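Local coordinates for protein putative hyaluronoglucosaminidase (Clostridium perfringens, PDB 6PWI) that probably hydrolyses terminal N-acetylhexosamine residues of glycans as a family 84 glycoside hydrolase, this chain being the probable catalytic portion of a longer protein predicted to be cell-wall-anchored, at residues K332-E337 against M361-V366; G369-E374 against T416-I421; D55-F60 against E84-I89; D92-L97 against N135-L140; E490-L495 against R611-F616. All coordinates share one frame; numbering follows the deposited sequence.

Contact 1 (K332-E337 against M361-V366)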
# COMPACT_ATOMS: atom_id res chain seq x y z
N LYS A 332 1.63 -23.21 -6.15
CA LYS A 332 0.28 -23.74 -6.26
C LYS A 332 -0.33 -23.86 -4.86
O LYS A 332 -1.51 -23.59 -4.67
CB LYS A 332 0.26 -25.10 -6.95
CG LYS A 332 -1.13 -25.67 -7.14
CD LYS A 332 -1.14 -27.13 -7.52
CE LYS A 332 -2.49 -27.59 -8.01
NZ LYS A 332 -2.60 -29.07 -8.00
N VAL A 333 0.50 -24.29 -3.91
CA VAL A 333 0.15 -24.38 -2.50
C VAL A 333 0.70 -23.13 -1.82
O VAL A 333 1.91 -23.05 -1.58
CB VAL A 333 0.77 -25.67 -1.91
CG1 VAL A 333 0.70 -25.70 -0.39
CG2 VAL A 333 0.17 -26.93 -2.52
N TYR A 334 -0.18 -22.17 -1.51
CA TYR A 334 0.27 -20.88 -1.01
C TYR A 334 -0.36 -20.55 0.35
O TYR A 334 -0.30 -19.41 0.80
CB TYR A 334 0.01 -19.77 -2.03
CG TYR A 334 -1.43 -19.65 -2.46
CD1 TYR A 334 -2.36 -18.98 -1.67
CD2 TYR A 334 -1.87 -20.22 -3.64
CE1 TYR A 334 -3.69 -18.89 -2.05
CE2 TYR A 334 -3.19 -20.13 -4.04
CZ TYR A 334 -4.10 -19.47 -3.24
OH TYR A 334 -5.40 -19.39 -3.65
N THR A 335 -0.97 -21.56 0.98
CA THR A 335 -1.46 -21.41 2.34
C THR A 335 -1.18 -22.70 3.11
O THR A 335 -1.04 -23.77 2.51
CB THR A 335 -2.97 -21.13 2.45
OG1 THR A 335 -3.70 -22.35 2.30
CG2 THR A 335 -3.49 -20.08 1.49
N LYS A 336 -1.13 -22.57 4.44
CA LYS A 336 -0.84 -23.70 5.30
C LYS A 336 -1.99 -24.70 5.20
O LYS A 336 -1.75 -25.91 5.22
CB LYS A 336 -0.63 -23.22 6.73
CG LYS A 336 -0.20 -24.30 7.72
CD LYS A 336 -0.27 -23.81 9.14
CE LYS A 336 0.11 -24.89 10.11
NZ LYS A 336 0.12 -24.38 11.51
N GLU A 337 -3.21 -24.19 5.06
CA GLU A 337 -4.40 -25.01 4.93
C GLU A 337 -4.31 -25.93 3.72
O GLU A 337 -4.60 -27.12 3.82
CB GLU A 337 -5.66 -24.14 4.84
CG GLU A 337 -6.94 -24.94 4.80
CD GLU A 337 -8.21 -24.12 4.61
OE1 GLU A 337 -8.20 -23.22 3.73
OE2 GLU A 337 -9.18 -24.35 5.35
N MET A 361 6.15 -16.82 -2.65
CA MET A 361 5.13 -16.06 -1.95
C MET A 361 4.22 -16.99 -1.16
O MET A 361 4.24 -18.21 -1.34
CB MET A 361 4.30 -15.22 -2.92
CG MET A 361 5.12 -14.25 -3.73
SD MET A 361 4.13 -12.88 -4.34
CE MET A 361 4.10 -11.83 -2.89
N TRP A 362 3.40 -16.38 -0.30
CA TRP A 362 2.63 -17.06 0.73
C TRP A 362 1.57 -16.09 1.22
O TRP A 362 1.88 -14.91 1.41
CB TRP A 362 3.58 -17.44 1.87
CG TRP A 362 3.06 -18.35 2.93
CD1 TRP A 362 2.86 -18.05 4.25
CD2 TRP A 362 2.74 -19.75 2.79
NE1 TRP A 362 2.42 -19.16 4.93
CE2 TRP A 362 2.34 -20.21 4.06
CE3 TRP A 362 2.76 -20.64 1.70
CZ2 TRP A 362 1.95 -21.53 4.27
CZ3 TRP A 362 2.37 -21.94 1.92
CH2 TRP A 362 1.98 -22.37 3.19
N THR A 363 0.34 -16.57 1.44
CA THR A 363 -0.70 -15.66 1.90
C THR A 363 -0.97 -15.87 3.38
O THR A 363 -1.74 -15.10 3.96
CB THR A 363 -1.98 -15.73 1.05
OG1 THR A 363 -2.67 -16.93 1.39
CG2 THR A 363 -1.71 -15.66 -0.44
N GLY A 364 -0.35 -16.90 3.98
CA GLY A 364 -0.50 -17.20 5.40
C GLY A 364 -1.14 -18.56 5.65
O GLY A 364 -0.99 -19.50 4.86
N ASP A 365 -1.84 -18.67 6.79
CA ASP A 365 -2.48 -19.91 7.20
C ASP A 365 -3.66 -20.25 6.29
O ASP A 365 -3.95 -21.42 6.04
CB ASP A 365 -2.89 -19.84 8.67
CG ASP A 365 -1.77 -20.16 9.65
OD1 ASP A 365 -0.62 -20.36 9.19
OD2 ASP A 365 -2.05 -20.23 10.86
N VAL A 366 -4.33 -19.20 5.79
CA VAL A 366 -5.52 -19.28 4.96
C VAL A 366 -5.37 -18.24 3.86
O VAL A 366 -4.37 -17.52 3.84
CB VAL A 366 -6.81 -19.03 5.77
CG1 VAL A 366 -7.07 -20.12 6.79
CG2 VAL A 366 -6.81 -17.65 6.43
O HOH W 1 0.60 -21.34 11.38
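W362 holds CG opposite its backbone N (chi1 -170°), and this turns one face of the indole against the backbone of Y334 and T335; Y334, with CG between its own backbone N and carbonyl carbon (chi1 57°), brings its ring beside T363. Y334 O stands 3.4 Å above the indole plane, towards the rim. The same oxygen accepts the backbone N of T363 at 3.0 Å in an almost straight bond. T363 OG1 lies in the plane of the tyrosine ring at its edge, while T363 CG2 reaches Y334 CD1 obliquely at 3.6 Å. Two further backbone bonds are K336 N to G364 O (3.1 Å) and E337 N to D365 O (3.0 Å). The side chains of K336 and D365 run alongside each other. A water bridges their charged ends, and T375 OG1 bonds both D365 OD1 and W362 NE1. The contact ties together the loops following strands 328-330 and 359-362, at the C-terminal ends of barrel strands, where (beta/alpha)8 enzymes carry the active site. Strand 359-362 stands between strands 328-330 and 387-391, and helix 373-383 covers W362 with F376, F378 and the edge-to-face ring of F379.

Contact 2 (G369-E374 against T416-I421)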
# COMPACT_ATOMS: atom_id res chain seq x y z
N GLY A 369 -4.94 -14.68 5.19
CA GLY A 369 -4.12 -14.89 6.37
C GLY A 369 -3.67 -13.58 7.01
O GLY A 369 -3.47 -12.57 6.33
N TYR A 370 -3.51 -13.61 8.34
CA TYR A 370 -2.88 -12.52 9.06
C TYR A 370 -1.36 -12.72 8.98
O TYR A 370 -0.90 -13.81 8.64
CB TYR A 370 -3.36 -12.51 10.51
CG TYR A 370 -4.70 -11.87 10.78
CD1 TYR A 370 -4.82 -10.84 11.71
CD2 TYR A 370 -5.86 -12.31 10.16
CE1 TYR A 370 -6.05 -10.26 12.00
CE2 TYR A 370 -7.10 -11.73 10.43
CZ TYR A 370 -7.19 -10.70 11.35
OH TYR A 370 -8.39 -10.13 11.64
N VAL A 371 -0.60 -11.67 9.30
CA VAL A 371 0.85 -11.81 9.41
C VAL A 371 1.18 -12.36 10.79
O VAL A 371 1.01 -11.66 11.78
CB VAL A 371 1.58 -10.48 9.19
CG1 VAL A 371 3.08 -10.66 9.36
CG2 VAL A 371 1.26 -9.86 7.84
N THR A 372 1.66 -13.61 10.85
CA THR A 372 2.01 -14.22 12.13
C THR A 372 3.36 -14.90 12.03
O THR A 372 3.74 -15.39 10.97
CB THR A 372 0.96 -15.25 12.58
OG1 THR A 372 1.03 -16.39 11.71
CG2 THR A 372 -0.45 -14.71 12.63
N GLN A 373 4.07 -14.96 13.17
CA GLN A 373 5.33 -15.67 13.25
C GLN A 373 5.12 -17.14 12.89
O GLN A 373 5.95 -17.73 12.19
CB GLN A 373 5.95 -15.45 14.63
CG GLN A 373 7.27 -16.17 14.86
CD GLN A 373 8.49 -15.36 14.47
OE1 GLN A 373 8.41 -14.20 14.07
NE2 GLN A 373 9.65 -15.99 14.59
N GLU A 374 4.00 -17.72 13.33
CA GLU A 374 3.76 -19.16 13.23
C GLU A 374 3.63 -19.59 11.77
O GLU A 374 4.18 -20.62 11.38
CB GLU A 374 2.53 -19.59 14.04
CG GLU A 374 2.71 -19.54 15.54
CD GLU A 374 2.65 -18.16 16.20
OE1 GLU A 374 2.12 -17.20 15.59
OE2 GLU A 374 3.15 -18.05 17.35
N THR A 416 9.38 -11.23 12.49
CA THR A 416 10.69 -10.88 11.96
C THR A 416 11.13 -11.80 10.82
O THR A 416 12.12 -11.52 10.15
CB THR A 416 11.74 -10.91 13.08
OG1 THR A 416 11.78 -12.24 13.62
CG2 THR A 416 11.46 -9.93 14.20
N ASN A 417 10.42 -12.91 10.59
CA ASN A 417 11.01 -14.02 9.86
C ASN A 417 10.47 -14.11 8.42
O ASN A 417 10.04 -15.18 7.99
CB ASN A 417 10.84 -15.34 10.63
CG ASN A 417 9.40 -15.62 11.04
OD1 ASN A 417 8.58 -14.71 11.13
ND2 ASN A 417 9.09 -16.89 11.28
N PHE A 418 10.54 -13.00 7.68
CA PHE A 418 10.01 -13.00 6.32
C PHE A 418 10.67 -11.89 5.50
O PHE A 418 11.22 -10.95 6.07
CB PHE A 418 8.48 -12.96 6.31
CG PHE A 418 7.85 -11.66 6.73
CD1 PHE A 418 7.16 -10.88 5.82
CD2 PHE A 418 7.97 -11.20 8.03
CE1 PHE A 418 6.58 -9.68 6.20
CE2 PHE A 418 7.40 -9.99 8.41
CZ PHE A 418 6.70 -9.24 7.50
N LYS A 419 10.56 -12.01 4.17
CA LYS A 419 11.38 -11.29 3.21
C LYS A 419 10.75 -9.96 2.83
O LYS A 419 11.41 -9.10 2.25
CB LYS A 419 11.55 -12.13 1.93
CG LYS A 419 12.44 -13.35 2.06
CD LYS A 419 12.73 -14.03 0.74
CE LYS A 419 14.10 -14.69 0.70
NZ LYS A 419 14.23 -15.64 -0.43
N GLY A 420 9.45 -9.79 3.11
CA GLY A 420 8.75 -8.59 2.70
C GLY A 420 7.27 -8.85 2.45
O GLY A 420 6.78 -9.96 2.63
N ILE A 421 6.55 -7.81 2.01
CA ILE A 421 5.10 -7.89 1.96
C ILE A 421 4.58 -7.04 0.80
O ILE A 421 5.09 -5.95 0.53
CB ILE A 421 4.50 -7.50 3.33
CG1 ILE A 421 2.97 -7.54 3.32
CG2 ILE A 421 5.05 -6.16 3.82
CD1 ILE A 421 2.35 -7.76 4.70
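N417 meets Q373 through nearly parallel amides, their planes 15° apart and stacked, and its side chain is worth following outward. CB points at the helix start, and with CG set between the backbone N and the carbonyl carbon (chi1 53°) the amide is carried over that of Q373. CG lies 3.6 Å from Q373 CD, and OD1 comes to 3.4 Å from the same carbon. ND2, the other branch, passes 4.1 Å from Q373 CG and donates to Q373 O at 3.4 Å, a weak bond despite its straightness (179°). Further along, the contact turns apolar. V371 spreads its methyls over two partners: CG2 reaches I421 CD1 at 3.9 Å, and CG1 approaches F418 CZ obliquely at 4.3 Å. F418 in turn stacks on F376 and makes a cation-pi contact with R446, while M389 and Y442 also border V371 and F418. T372 is the N-cap of helix 373-383, its OG1 capping T375 N in the first turn. Apolar side chains of a strand packed against the surrounding helices and their lead-in loops are characteristic of a (beta/alpha)8 barrel, here where the eighth strand, 418-423, meets the helix that follows the sixth.

Contact 3 (D55-F60 against E84-I89); sequences DANVVF and EESNEI
N57 and S86 meet at the centre of the contact, where S86 OG donates to N57 OD1 at 2.7 Å, tilted 18° from the amide's carbonyl plane. N57 has CG anti to the backbone N (chi1 175°), which leads the amide towards S86 and E88. Its other branch, ND2, gives a weak, bent bond to E88 O at 2.7 Å. Beside them the backbones pair in parallel: E84 N to A56 O and V58 N to E84 O, both 3.0 Å, then S86 N to V58 O. E85 extends to the edge of the F60 ring, OE2 lying 3.4 Å from CD2. One shell out, S86 OG accepts E88 N at 3.2 Å, an ST turn that places E88 O for N57. N57 ND2 also bonds N95 OD1 of the next strand, and L72 of helix 66-78, the crossover of this beta-alpha-beta unit, backs V58 and F60. The buried N57 amide, gripped through both branches, adds side-chain bonds to S86 and E88 beyond the paired residues E84 and E85.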
# COMPACT_ATOMS: atom_id res chain seq x y z
N ASP A 55 20.29 29.57 -4.26
CA ASP A 55 21.13 28.92 -5.25
C ASP A 55 22.03 27.90 -4.55
O ASP A 55 22.76 28.24 -3.62
CB ASP A 55 21.89 29.93 -6.11
CG ASP A 55 20.99 30.78 -6.99
OD1 ASP A 55 20.74 31.95 -6.63
OD2 ASP A 55 20.55 30.28 -8.05
N ALA A 56 21.97 26.65 -5.04
CA ALA A 56 22.66 25.54 -4.41
C ALA A 56 23.64 24.87 -5.38
O ALA A 56 23.45 24.90 -6.60
CB ALA A 56 21.66 24.54 -3.87
N ASN A 57 24.68 24.28 -4.80
CA ASN A 57 25.63 23.44 -5.51
C ASN A 57 25.24 21.98 -5.29
O ASN A 57 24.99 21.57 -4.16
CB ASN A 57 27.07 23.71 -5.05
CG ASN A 57 28.09 22.76 -5.67
OD1 ASN A 57 28.23 22.71 -6.89
ND2 ASN A 57 28.80 22.02 -4.84
N VAL A 58 25.21 21.22 -6.39
CA VAL A 58 24.79 19.84 -6.40
C VAL A 58 25.94 18.98 -6.92
O VAL A 58 26.46 19.21 -8.01
CB VAL A 58 23.54 19.67 -7.30
CG1 VAL A 58 23.18 18.21 -7.47
CG2 VAL A 58 22.36 20.46 -6.77
N VAL A 59 26.30 17.95 -6.14
CA VAL A 59 27.36 17.02 -6.50
C VAL A 59 26.78 15.61 -6.52
O VAL A 59 26.39 15.09 -5.49
CB VAL A 59 28.53 17.12 -5.50
CG1 VAL A 59 29.66 16.16 -5.84
CG2 VAL A 59 29.04 18.55 -5.36
N PHE A 60 26.74 15.01 -7.71
CA PHE A 60 26.37 13.61 -7.84
C PHE A 60 27.61 12.78 -8.15
O PHE A 60 28.36 13.10 -9.06
CB PHE A 60 25.42 13.38 -9.02
CG PHE A 60 24.13 14.16 -9.01
CD1 PHE A 60 23.16 13.93 -8.04
CD2 PHE A 60 23.85 15.07 -10.02
CE1 PHE A 60 21.97 14.63 -8.05
CE2 PHE A 60 22.65 15.77 -10.03
CZ PHE A 60 21.71 15.54 -9.05
N GLU A 84 23.37 24.66 -9.56
CA GLU A 84 24.38 24.35 -10.56
C GLU A 84 25.11 23.09 -10.11
O GLU A 84 25.26 22.86 -8.91
CB GLU A 84 25.28 25.56 -10.81
CG GLU A 84 24.59 26.63 -11.64
CD GLU A 84 25.49 27.71 -12.21
OE1 GLU A 84 26.47 28.08 -11.53
OE2 GLU A 84 25.20 28.18 -13.33
N GLU A 85 25.50 22.26 -11.07
CA GLU A 85 26.18 21.00 -10.78
C GLU A 85 27.69 21.23 -10.83
O GLU A 85 28.18 21.94 -11.70
CB GLU A 85 25.73 19.91 -11.75
CG GLU A 85 26.06 18.50 -11.28
CD GLU A 85 25.59 17.39 -12.19
OE1 GLU A 85 24.61 17.60 -12.93
OE2 GLU A 85 26.22 16.30 -12.17
N SER A 86 28.41 20.63 -9.87
CA SER A 86 29.86 20.72 -9.80
C SER A 86 30.43 19.43 -9.20
O SER A 86 29.70 18.48 -8.97
CB SER A 86 30.30 21.94 -9.03
OG SER A 86 30.60 21.61 -7.68
N ASN A 87 31.74 19.43 -8.91
CA ASN A 87 32.40 18.23 -8.44
C ASN A 87 33.02 18.43 -7.05
O ASN A 87 33.77 17.57 -6.59
CB ASN A 87 33.41 17.70 -9.47
CG ASN A 87 33.70 16.22 -9.31
OD1 ASN A 87 32.79 15.42 -9.08
ND2 ASN A 87 34.96 15.84 -9.43
N GLU A 88 32.69 19.54 -6.38
CA GLU A 88 33.28 19.84 -5.08
C GLU A 88 32.29 20.62 -4.22
O GLU A 88 31.34 21.22 -4.72
CB GLU A 88 34.58 20.62 -5.25
CG GLU A 88 34.41 21.97 -5.92
CD GLU A 88 35.64 22.87 -6.03
OE1 GLU A 88 36.76 22.38 -5.75
OE2 GLU A 88 35.47 24.05 -6.40
N ILE A 89 32.55 20.62 -2.90
CA ILE A 89 31.82 21.46 -1.96
C ILE A 89 32.20 22.92 -2.22
O ILE A 89 33.38 23.26 -2.18
CB ILE A 89 32.15 21.04 -0.51
CG1 ILE A 89 31.75 19.59 -0.22
CG2 ILE A 89 31.52 22.01 0.50
CD1 ILE A 89 32.29 19.05 1.09

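Contact 4 (D92-L97 against N135-L140); sequences DKTNFL and NVIAVL
I137 and F96 stand side by side on one face of two parallel strands, whose axes run 4.7 Å apart and only 4° from parallel. F96 has CG beside its backbone N (chi1 -65°), which tips the ring towards its neighbour. I137 CD1 is the bump here, seated in the hollow between the phenyl ring and T94: it lies 3.7 Å from F96 CE1, approached obliquely, and 4.4 Å from T94 CG2. I137 CG2 covers the next stretch of the ring, near F96 CD1. On the other face L97 crosses obliquely to V136, CD1 meeting V136 CG1 at 4.1 Å, while the small A138 offers its methyl to L97 CB at 4.4 Å. F111 of helix 106-114 comes down on A138, and V107 and Y110 from the same helix cover L97 and V136. F158 and L154 of helix 144-158 close over F96 and I137. At the start of the pair N95 and N135 lie alongside each other with amide planes 89° apart. N135 O accepts N95 N at 2.8 Å and, weakly, N95 ND2, whose stronger partner is K90 O; N135 ND2 reaches back to K93 O at 3.3 Å. Backbone bonds continue the pairing through I137 and V139. A sheet with helices packed on both faces is the layered alpha/beta architecture of this domain, which belongs to the family 20 domain 2 type.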
# COMPACT_ATOMS: atom_id res chain seq x y z
N ASP A 92 30.66 28.79 -0.19
CA ASP A 92 29.81 29.97 -0.18
C ASP A 92 28.32 29.62 -0.31
O ASP A 92 27.48 30.45 0.03
CB ASP A 92 30.26 31.01 -1.22
CG ASP A 92 30.28 30.48 -2.65
OD1 ASP A 92 30.96 29.46 -2.90
OD2 ASP A 92 29.62 31.10 -3.51
N LYS A 93 28.00 28.41 -0.80
CA LYS A 93 26.62 28.05 -1.13
C LYS A 93 26.12 26.92 -0.24
O LYS A 93 26.88 26.37 0.56
CB LYS A 93 26.53 27.59 -2.59
CG LYS A 93 26.72 28.66 -3.66
CD LYS A 93 26.74 28.05 -5.05
CE LYS A 93 26.96 29.05 -6.17
NZ LYS A 93 25.84 30.01 -6.27
N THR A 94 24.83 26.58 -0.39
CA THR A 94 24.26 25.34 0.11
C THR A 94 24.66 24.20 -0.82
O THR A 94 24.62 24.35 -2.04
CB THR A 94 22.72 25.41 0.19
OG1 THR A 94 22.31 26.56 0.93
CG2 THR A 94 22.10 24.18 0.81
N ASN A 95 25.02 23.05 -0.23
CA ASN A 95 25.54 21.90 -0.96
C ASN A 95 24.63 20.69 -0.78
O ASN A 95 24.25 20.34 0.34
CB ASN A 95 26.97 21.57 -0.52
CG ASN A 95 28.00 22.60 -0.95
OD1 ASN A 95 28.56 22.52 -2.04
ND2 ASN A 95 28.27 23.57 -0.08
N PHE A 96 24.30 20.03 -1.91
CA PHE A 96 23.65 18.72 -1.91
C PHE A 96 24.60 17.70 -2.52
O PHE A 96 24.91 17.79 -3.70
CB PHE A 96 22.35 18.76 -2.71
CG PHE A 96 21.29 19.64 -2.11
CD1 PHE A 96 20.29 19.11 -1.31
CD2 PHE A 96 21.30 21.01 -2.31
CE1 PHE A 96 19.32 19.92 -0.74
CE2 PHE A 96 20.34 21.83 -1.73
CZ PHE A 96 19.35 21.28 -0.95
N LEU A 97 25.08 16.74 -1.70
CA LEU A 97 25.94 15.69 -2.23
C LEU A 97 25.20 14.36 -2.16
O LEU A 97 24.71 13.97 -1.11
CB LEU A 97 27.26 15.62 -1.44
CG LEU A 97 27.91 16.92 -0.96
CD1 LEU A 97 29.30 16.64 -0.40
CD2 LEU A 97 27.99 17.97 -2.06
N ASN A 135 26.51 23.77 5.77
CA ASN A 135 26.07 24.05 4.41
C ASN A 135 26.09 22.77 3.57
O ASN A 135 26.00 22.85 2.35
CB ASN A 135 26.94 25.14 3.78
CG ASN A 135 28.40 24.75 3.70
OD1 ASN A 135 28.89 23.96 4.52
ND2 ASN A 135 29.11 25.28 2.72
N VAL A 136 26.21 21.61 4.23
CA VAL A 136 26.22 20.33 3.53
C VAL A 136 24.95 19.54 3.84
O VAL A 136 24.68 19.21 5.00
CB VAL A 136 27.48 19.50 3.85
CG1 VAL A 136 27.58 18.29 2.93
CG2 VAL A 136 28.75 20.33 3.79
N ILE A 137 24.18 19.22 2.79
CA ILE A 137 23.12 18.23 2.89
C ILE A 137 23.54 17.02 2.06
O ILE A 137 23.64 17.11 0.84
CB ILE A 137 21.76 18.80 2.45
CG1 ILE A 137 21.34 19.99 3.32
CG2 ILE A 137 20.69 17.72 2.44
CD1 ILE A 137 20.18 20.77 2.76
N ALA A 138 23.80 15.90 2.74
CA ALA A 138 24.41 14.75 2.08
C ALA A 138 23.54 13.50 2.23
O ALA A 138 22.83 13.33 3.22
CB ALA A 138 25.81 14.53 2.61
N VAL A 139 23.63 12.62 1.22
CA VAL A 139 23.02 11.30 1.26
C VAL A 139 24.06 10.30 0.78
O VAL A 139 24.64 10.47 -0.29
CB VAL A 139 21.75 11.23 0.39
CG1 VAL A 139 21.21 9.81 0.29
CG2 VAL A 139 20.67 12.19 0.86
N LEU A 140 24.29 9.26 1.58
CA LEU A 140 25.12 8.14 1.16
C LEU A 140 24.28 6.87 1.26
O LEU A 140 23.80 6.53 2.34
CB LEU A 140 26.35 8.06 2.08
CG LEU A 140 27.47 7.15 1.59
CD1 LEU A 140 28.17 7.74 0.38
CD2 LEU A 140 28.47 6.88 2.70

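Contact 5 (E490-L495 against R611-F616)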
# COMPACT_ATOMS: atom_id res chain seq x y z
N GLU A 490 -12.23 -4.20 12.64
CA GLU A 490 -12.97 -3.19 13.37
C GLU A 490 -13.32 -2.01 12.47
O GLU A 490 -12.65 -1.76 11.47
CB GLU A 490 -12.34 -2.86 14.73
CG GLU A 490 -10.96 -2.24 14.65
CD GLU A 490 -10.33 -1.96 16.00
OE1 GLU A 490 -10.29 -2.88 16.85
OE2 GLU A 490 -9.87 -0.81 16.20
N GLU A 491 -14.41 -1.34 12.83
CA GLU A 491 -15.03 -0.25 12.10
C GLU A 491 -15.85 0.53 13.12
O GLU A 491 -16.49 -0.06 13.99
CB GLU A 491 -15.92 -0.85 11.00
CG GLU A 491 -16.59 0.16 10.09
CD GLU A 491 -17.53 -0.49 9.09
OE1 GLU A 491 -17.06 -0.81 7.97
OE2 GLU A 491 -18.72 -0.69 9.42
N SER A 492 -15.79 1.87 13.05
CA SER A 492 -16.55 2.72 13.95
C SER A 492 -16.08 2.55 15.40
O SER A 492 -16.90 2.67 16.31
CB SER A 492 -18.04 2.47 13.84
OG SER A 492 -18.51 2.65 12.51
N GLU A 493 -14.78 2.31 15.62
CA GLU A 493 -14.33 1.89 16.94
C GLU A 493 -14.43 3.03 17.97
O GLU A 493 -14.78 2.78 19.12
CB GLU A 493 -12.93 1.26 16.90
CG GLU A 493 -12.54 0.57 18.20
CD GLU A 493 -13.45 -0.51 18.77
OE1 GLU A 493 -14.32 -1.04 18.02
OE2 GLU A 493 -13.29 -0.85 19.96
N GLU A 494 -14.12 4.25 17.55
CA GLU A 494 -14.20 5.40 18.44
C GLU A 494 -15.65 5.75 18.76
O GLU A 494 -15.95 6.19 19.87
CB GLU A 494 -13.51 6.62 17.81
CG GLU A 494 -12.03 6.68 18.10
CD GLU A 494 -11.41 8.05 17.89
OE1 GLU A 494 -11.67 8.68 16.84
OE2 GLU A 494 -10.67 8.49 18.80
N LEU A 495 -16.55 5.57 17.79
CA LEU A 495 -17.94 5.94 17.96
C LEU A 495 -18.71 4.87 18.74
O LEU A 495 -19.75 5.17 19.32
CB LEU A 495 -18.57 6.15 16.57
CG LEU A 495 -19.98 6.73 16.59
CD1 LEU A 495 -19.98 8.14 17.16
CD2 LEU A 495 -20.61 6.72 15.20
N ARG A 611 -20.80 -2.38 10.62
CA ARG A 611 -20.43 -3.01 11.88
C ARG A 611 -21.26 -2.42 13.03
O ARG A 611 -21.76 -3.17 13.87
CB ARG A 611 -18.91 -3.00 12.11
CG ARG A 611 -18.43 -3.96 13.19
CD ARG A 611 -16.94 -3.83 13.47
NE ARG A 611 -16.41 -4.74 14.49
CZ ARG A 611 -16.02 -6.00 14.28
NH1 ARG A 611 -16.10 -6.54 13.07
NH2 ARG A 611 -15.57 -6.73 15.28
N HIS A 612 -21.45 -1.10 13.04
CA HIS A 612 -22.12 -0.47 14.16
C HIS A 612 -23.19 0.53 13.71
O HIS A 612 -24.20 0.65 14.40
CB HIS A 612 -21.13 0.13 15.17
CG HIS A 612 -20.27 -0.90 15.82
ND1 HIS A 612 -20.79 -1.87 16.66
CD2 HIS A 612 -18.94 -1.15 15.74
CE1 HIS A 612 -19.82 -2.66 17.07
NE2 HIS A 612 -18.67 -2.23 16.52
N LEU A 613 -22.98 1.22 12.58
CA LEU A 613 -23.86 2.32 12.21
C LEU A 613 -25.25 1.78 11.87
O LEU A 613 -26.26 2.30 12.37
CB LEU A 613 -23.29 3.13 11.04
CG LEU A 613 -21.96 3.86 11.27
CD1 LEU A 613 -21.78 4.98 10.26
CD2 LEU A 613 -21.83 4.39 12.69
N ILE A 614 -25.30 0.75 11.01
CA ILE A 614 -26.58 0.20 10.58
C ILE A 614 -27.27 -0.51 11.75
O ILE A 614 -28.46 -0.29 11.99
CB ILE A 614 -26.42 -0.66 9.31
CG1 ILE A 614 -26.10 0.22 8.10
CG2 ILE A 614 -27.64 -1.52 9.05
CD1 ILE A 614 -25.59 -0.54 6.89
N PRO A 615 -26.57 -1.37 12.53
CA PRO A 615 -27.17 -2.01 13.71
C PRO A 615 -27.83 -1.02 14.67
O PRO A 615 -28.88 -1.32 15.23
CB PRO A 615 -25.99 -2.75 14.35
CG PRO A 615 -25.11 -3.09 13.16
CD PRO A 615 -25.20 -1.87 12.28
N PHE A 616 -27.22 0.17 14.82
CA PHE A 616 -27.75 1.20 15.70
C PHE A 616 -29.08 1.73 15.15
O PHE A 616 -30.04 1.89 15.90
CB PHE A 616 -26.72 2.32 15.87
CG PHE A 616 -27.13 3.44 16.79
CD1 PHE A 616 -27.76 3.19 18.00
CD2 PHE A 616 -26.88 4.77 16.45
CE1 PHE A 616 -28.12 4.23 18.84
CE2 PHE A 616 -27.23 5.80 17.30
CZ PHE A 616 -27.86 5.53 18.49
O HOH W 2 -20.05 0.76 11.56
O HOH W 3 -15.36 -1.89 15.87
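E491 and R611 supply the one direct hydrogen bond: R611 N donates to E491 OE2 at 2.9 Å, nearly straight at 168°. The glutamate gets there fully extended, CG anti to the backbone N (chi1 -177°). The charged ends do not meet; R611 NH1 is salt-bridged to D479 and hydrogen-bonded to S488. Water forms the second group. One molecule donates to E491 OE2, accepts H612 N at 2.8 Å and bonds S492 OG at 2.6 Å, and that hydroxyl also bonds H476 ND1. Another accepts E491 N and donates to E493 OE1, with a weak link to H612 NE2. Among flat groups, the imidazole of H612 presents its edge to E491 O, which lies in the ring plane 3.2 Å from CD2, and E490 CA lies over one face of the R611 guanidinium, 3.9 Å from NE. The apolar part is L495 CD2 against L613 CD2 at 3.6 Å. The contact joins the loop before helix 496-507 to the start of helix 613-623, H612 being at the N-cap position. E491 OE1 takes the backbone N of S478 and of D479, so four donors, water included, hold this buried carboxylate, which would be expected to favour its ionised form.

In the fold
The five contacts fall into three regions. Contacts 3 and 4 form one block in the sheet of the family 20-like domain, centres 8 Å apart and stitched together where N57 N meets T94 O at 2.8 Å, a probable hydrogen bond. Contacts 1 and 2, centres 12 Å apart, follow each other around the catalytic barrel. Contact 1 is the one by the active site: the Y334 side chain is about 8 Å from that of D299, the predicted proton donor, and about 4 Å from a bound 1,2-ethanediol, probably from the crystallisation liquor. Contact 5, in the helical C-terminal region, comes within about 7 Å of contact 2 at nearest atoms. Centres of contacts 1 and 3 lie 51 Å apart.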